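Local coordinates for protein PaxB (Photorhabdus luminescens, PDB 6EK4) that probably acts as one component of a two-component alpha-helical pore-forming toxin of the YaxAB family, adopting a long, rod-like, mostly helical form, at residues R55-A60 / S135-V140; K128-M133 / K304-W309. All coordinates share one frame; numbering follows the deposited sequence.

How the interactions relate
Both contacts lie in one part of the elongated helical rod, their centres about 11 Å apart, and both draw on helix 101-141. Interaction 2 uses residues 128-133 of that helix against helix 247-321, and interaction 1 uses residues 135-140, just beyond, against helix 42-73. Along the chain the four segments alternate, and helix 101-141 lies against both of the other helices. The contacts also touch directly: Leu-57 CG packs on Met-133 SD, and Ile-137 CD1 lies beside Glu-306 OE1. Interaction 2 is the more buried; interaction 1 has a sodium ion beside it. The bundle they build belongs to the all-helical body of this toxin component.

Interaction 1. Residues R55-A60 / S135-V140; sequences RDLDEA and SRIADV. With NA (sodium ion), chain E.
The side chains of Leu-57 and Arg-136 lie alongside each other but head opposite ways, CG of the leucine lying 3.7 Å from CB of the arginine, and this pair carries most of the contact. Leu-57 CG stands anti to the backbone N (chi1 -170°), which carries CD1 over the neighbouring helix to reach Ile-137 CG1 at 4.0 Å and, farther along, Val-140 CG2 at 4.3 Å. In the aliphatic part of Arg-136, CG rests 4.1 Å from the methyl CB of Ala-60. A turn about its CB-CG bond (chi2 -75°) then folds the chain along helix 42-73 and sets CD 3.6 Å from Asp-56 O. That carbonyl lies near the guanidinium plane, at its edge, but no hydrogen bond crosses the two segments.

Polar groups border this apolar centre. Arg-136 NH1 forms a salt bridge with Asp-139 OD2 (3.5 Å), one turn along its own helix, while Asp-56 turns its carboxylate to the sodium ion, bound by OD1 at 2.7 Å. The bound cation would be expected to offset part of the negative charge there. Farther out, Leu-57 also touches Leu-22 of helix 19-35 and Ala-302 of helix 247-321, and Val-140 O accepts a hydrogen bond from Arg-295. Nearly antiparallel (165°) with axes 9.2 Å apart, helices 42-73 and 101-141 pair here as neighbours in an antiparallel helical bundle.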
# COMPACT_ATOMS: atom_id res chain seq x y z
N ARG A 55 8.53 -3.45 13.28
CA ARG A 55 9.44 -2.54 13.98
C ARG A 55 10.33 -3.29 14.97
O ARG A 55 11.50 -2.95 15.13
CB ARG A 55 8.64 -1.45 14.69
CG ARG A 55 9.47 -0.26 15.13
CD ARG A 55 8.60 0.95 15.42
NE ARG A 55 7.61 0.69 16.47
CZ ARG A 55 6.70 1.56 16.89
NH1 ARG A 55 5.85 1.22 17.85
NH2 ARG A 55 6.62 2.77 16.35
N ASP A 56 9.77 -4.31 15.62
CA ASP A 56 10.55 -5.17 16.51
C ASP A 56 11.63 -5.94 15.75
O ASP A 56 12.74 -6.12 16.25
CB ASP A 56 9.64 -6.17 17.25
CG ASP A 56 8.85 -5.53 18.38
OD1 ASP A 56 9.30 -4.50 18.93
OD2 ASP A 56 7.79 -6.08 18.74
N LEU A 57 11.29 -6.41 14.55
CA LEU A 57 12.24 -7.11 13.69
C LEU A 57 13.37 -6.16 13.27
O LEU A 57 14.54 -6.53 13.28
CB LEU A 57 11.54 -7.68 12.45
CG LEU A 57 12.34 -8.63 11.56
CD1 LEU A 57 11.42 -9.63 10.89
CD2 LEU A 57 13.17 -7.89 10.51
N ASP A 58 12.99 -4.94 12.90
CA ASP A 58 13.96 -3.91 12.52
C ASP A 58 14.90 -3.58 13.68
O ASP A 58 16.11 -3.41 13.47
CB ASP A 58 13.23 -2.64 12.07
CG ASP A 58 14.15 -1.65 11.38
OD1 ASP A 58 14.88 -2.05 10.46
OD2 ASP A 58 14.12 -0.45 11.75
N GLU A 59 14.35 -3.50 14.89
CA GLU A 59 15.14 -3.27 16.11
C GLU A 59 16.16 -4.39 16.33
O GLU A 59 17.31 -4.12 16.69
CB GLU A 59 14.23 -3.15 17.33
CG GLU A 59 13.47 -1.84 17.43
CD GLU A 59 12.28 -1.90 18.38
OE1 GLU A 59 12.30 -2.70 19.34
OE2 GLU A 59 11.31 -1.15 18.16
N ALA A 60 15.72 -5.63 16.12
CA ALA A 60 16.59 -6.79 16.27
C ALA A 60 17.71 -6.78 15.24
O ALA A 60 18.86 -7.10 15.56
CB ALA A 60 15.78 -8.07 16.16
N SER A 135 12.43 -15.75 15.33
CA SER A 135 11.23 -15.46 16.12
C SER A 135 10.53 -14.19 15.64
O SER A 135 9.30 -14.10 15.70
CB SER A 135 11.58 -15.32 17.61
OG SER A 135 11.99 -16.56 18.15
N ARG A 136 11.31 -13.22 15.17
CA ARG A 136 10.76 -11.98 14.62
C ARG A 136 10.08 -12.23 13.28
O ARG A 136 8.98 -11.73 13.03
CB ARG A 136 11.86 -10.93 14.46
CG ARG A 136 12.49 -10.47 15.77
CD ARG A 136 11.58 -9.54 16.54
NE ARG A 136 11.89 -9.53 17.97
CZ ARG A 136 11.47 -10.44 18.85
NH1 ARG A 136 10.70 -11.46 18.47
NH2 ARG A 136 11.82 -10.33 20.12
N ILE A 137 10.74 -13.01 12.43
CA ILE A 137 10.19 -13.41 11.12
C ILE A 137 8.87 -14.16 11.29
O ILE A 137 7.93 -13.95 10.53
CB ILE A 137 11.20 -14.27 10.33
CG1 ILE A 137 12.36 -13.40 9.83
CG2 ILE A 137 10.53 -14.97 9.15
CD1 ILE A 137 13.60 -14.18 9.43
N ALA A 138 8.81 -15.03 12.29
CA ALA A 138 7.59 -15.79 12.57
C ALA A 138 6.44 -14.87 12.98
O ALA A 138 5.32 -15.04 12.52
CB ALA A 138 7.85 -16.83 13.66
N ASP A 139 6.74 -13.90 13.84
CA ASP A 139 5.72 -12.98 14.36
C ASP A 139 5.06 -12.14 13.26
O ASP A 139 3.84 -11.99 13.25
CB ASP A 139 6.31 -12.06 15.43
CG ASP A 139 6.53 -12.76 16.77
OD1 ASP A 139 5.83 -13.76 17.06
OD2 ASP A 139 7.39 -12.29 17.55
N VAL A 140 5.87 -11.59 12.36
CA VAL A 140 5.35 -10.74 11.28
C VAL A 140 4.61 -11.54 10.20
O VAL A 140 3.58 -11.09 9.69
CB VAL A 140 6.44 -9.87 10.61
CG1 VAL A 140 7.15 -9.01 11.64
CG2 VAL A 140 7.44 -10.72 9.83
NA NA E . 9.87 -3.32 21.24

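Interaction 2. Residues K128-M133 / K304-W309; sequences KEANLM and KLEQAW
Helices 101-141 and 247-321 run nearly antiparallel here, at 157° between their directions, with axes only 8.4 Å apart and Ala-130 and Glu-306 nearest in backbone register. This is close helix-helix packing within the antiparallel bundle of the toxin component, and the small side chain of Ala-130 sits where the two backbones draw together. Its methyl CB lies 4.1 Å from Trp-309 CB, and its carbonyl O meets CG of Glu-306 at 3.6 Å. Glu-306 holds CG anti to the backbone N (chi1 -173°) and stays extended beyond it, so that its aliphatic part lies against helix 101-141 while the carboxylate runs on along that helix toward Ile-137.

The indole of Trp-309 lies beside Ala-130 and Glu-129. One face of the ring is bordered, toward the rim, by Leu-305 O and Ala-308 CB of its own helix. Phe-339, Leu-340 and Leu-343 of helix 326-348 also pack on Trp-309, and Leu-68 of helix 42-73 adds a further neighbour, which places the indole among three other helices. One turn on from Ala-130, Met-133 curls back through two like turns, the last about CG-SD (chi3 67°), which sets its terminal methyl CE 4.0 Å from Leu-305 CD1. Its CG lies 4.2 Å from Glu-306 CB. Glu-129 CB approaches the indole obliquely, 3.8 Å from Trp-309 CD1, an atom of the five-membered ring.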
# COMPACT_ATOMS: atom_id res chain seq x y z
N LYS A 128 22.16 -17.22 18.92
CA LYS A 128 21.21 -16.41 19.68
C LYS A 128 20.55 -15.34 18.80
O LYS A 128 19.35 -15.08 18.94
CB LYS A 128 21.91 -15.77 20.89
CG LYS A 128 21.06 -14.82 21.72
CD LYS A 128 21.33 -13.36 21.37
CE LYS A 128 20.29 -12.44 21.99
NZ LYS A 128 20.28 -12.52 23.48
N GLU A 129 21.33 -14.74 17.91
CA GLU A 129 20.82 -13.73 16.97
C GLU A 129 20.00 -14.36 15.85
O GLU A 129 19.04 -13.76 15.37
CB GLU A 129 21.96 -12.91 16.38
CG GLU A 129 22.72 -12.06 17.39
CD GLU A 129 21.84 -11.01 18.05
OE1 GLU A 129 20.98 -10.42 17.37
OE2 GLU A 129 22.02 -10.76 19.26
N ALA A 130 20.38 -15.56 15.43
CA ALA A 130 19.65 -16.29 14.39
C ALA A 130 18.28 -16.72 14.90
O ALA A 130 17.27 -16.53 14.22
CB ALA A 130 20.44 -17.51 13.93
N ASN A 131 18.24 -17.29 16.10
CA ASN A 131 16.99 -17.72 16.73
C ASN A 131 16.07 -16.54 17.05
O ASN A 131 14.85 -16.66 16.96
CB ASN A 131 17.27 -18.51 18.02
CG ASN A 131 17.98 -19.83 17.75
OD1 ASN A 131 18.34 -20.14 16.62
ND2 ASN A 131 18.18 -20.61 18.81
N LEU A 132 16.67 -15.40 17.41
CA LEU A 132 15.92 -14.18 17.67
C LEU A 132 15.29 -13.64 16.39
O LEU A 132 14.09 -13.34 16.36
CB LEU A 132 16.83 -13.11 18.29
CG LEU A 132 16.25 -11.72 18.54
CD1 LEU A 132 14.92 -11.79 19.28
CD2 LEU A 132 17.24 -10.86 19.31
N MET A 133 16.08 -13.54 15.33
CA MET A 133 15.59 -13.06 14.03
C MET A 133 14.54 -14.01 13.45
O MET A 133 13.62 -13.57 12.77
CB MET A 133 16.75 -12.89 13.04
CG MET A 133 16.37 -12.31 11.68
SD MET A 133 15.49 -10.73 11.76
CE MET A 133 16.76 -9.65 12.38
N LYS A 304 17.77 -13.35 5.13
CA LYS A 304 19.19 -13.36 4.79
C LYS A 304 20.08 -13.05 6.00
O LYS A 304 21.23 -13.51 6.06
CB LYS A 304 19.49 -12.37 3.65
CG LYS A 304 18.96 -12.82 2.30
CD LYS A 304 19.13 -11.74 1.24
CE LYS A 304 18.51 -12.15 -0.08
NZ LYS A 304 18.74 -11.14 -1.15
N LEU A 305 19.56 -12.28 6.96
CA LEU A 305 20.27 -12.02 8.21
C LEU A 305 20.35 -13.29 9.06
O LEU A 305 21.41 -13.64 9.58
CB LEU A 305 19.59 -10.90 9.01
CG LEU A 305 19.70 -9.49 8.43
CD1 LEU A 305 18.66 -8.58 9.06
CD2 LEU A 305 21.10 -8.92 8.61
N GLU A 306 19.21 -13.98 9.19
CA GLU A 306 19.16 -15.27 9.87
C GLU A 306 20.10 -16.28 9.21
O GLU A 306 20.83 -17.00 9.90
CB GLU A 306 17.73 -15.83 9.85
CG GLU A 306 17.52 -17.09 10.67
CD GLU A 306 16.17 -17.76 10.42
OE1 GLU A 306 15.30 -17.14 9.77
OE2 GLU A 306 15.99 -18.91 10.87
N GLN A 307 20.08 -16.32 7.88
CA GLN A 307 20.95 -17.21 7.11
C GLN A 307 22.42 -16.88 7.34
O GLN A 307 23.23 -17.79 7.54
CB GLN A 307 20.61 -17.11 5.62
CG GLN A 307 21.32 -18.13 4.74
CD GLN A 307 20.95 -18.00 3.27
OE1 GLN A 307 19.90 -17.46 2.93
NE2 GLN A 307 21.82 -18.50 2.40
N ALA A 308 22.75 -15.59 7.32
CA ALA A 308 24.13 -15.14 7.52
C ALA A 308 24.70 -15.61 8.85
O ALA A 308 25.83 -16.11 8.91
CB ALA A 308 24.20 -13.62 7.41
N TRP A 309 23.93 -15.46 9.93
CA TRP A 309 24.41 -15.82 11.27
C TRP A 309 24.56 -17.33 11.43
O TRP A 309 25.50 -17.79 12.09
CB TRP A 309 23.50 -15.25 12.37
CG TRP A 309 23.12 -13.79 12.22
CD1 TRP A 309 21.94 -13.22 12.59
CD2 TRP A 309 23.92 -12.73 11.66
NE1 TRP A 309 21.95 -11.88 12.31
CE2 TRP A 309 23.15 -11.55 11.74
CE3 TRP A 309 25.20 -12.67 11.11
CZ2 TRP A 309 23.62 -10.32 11.28
CZ3 TRP A 309 25.67 -11.44 10.66
CH2 TRP A 309 24.88 -10.28 10.75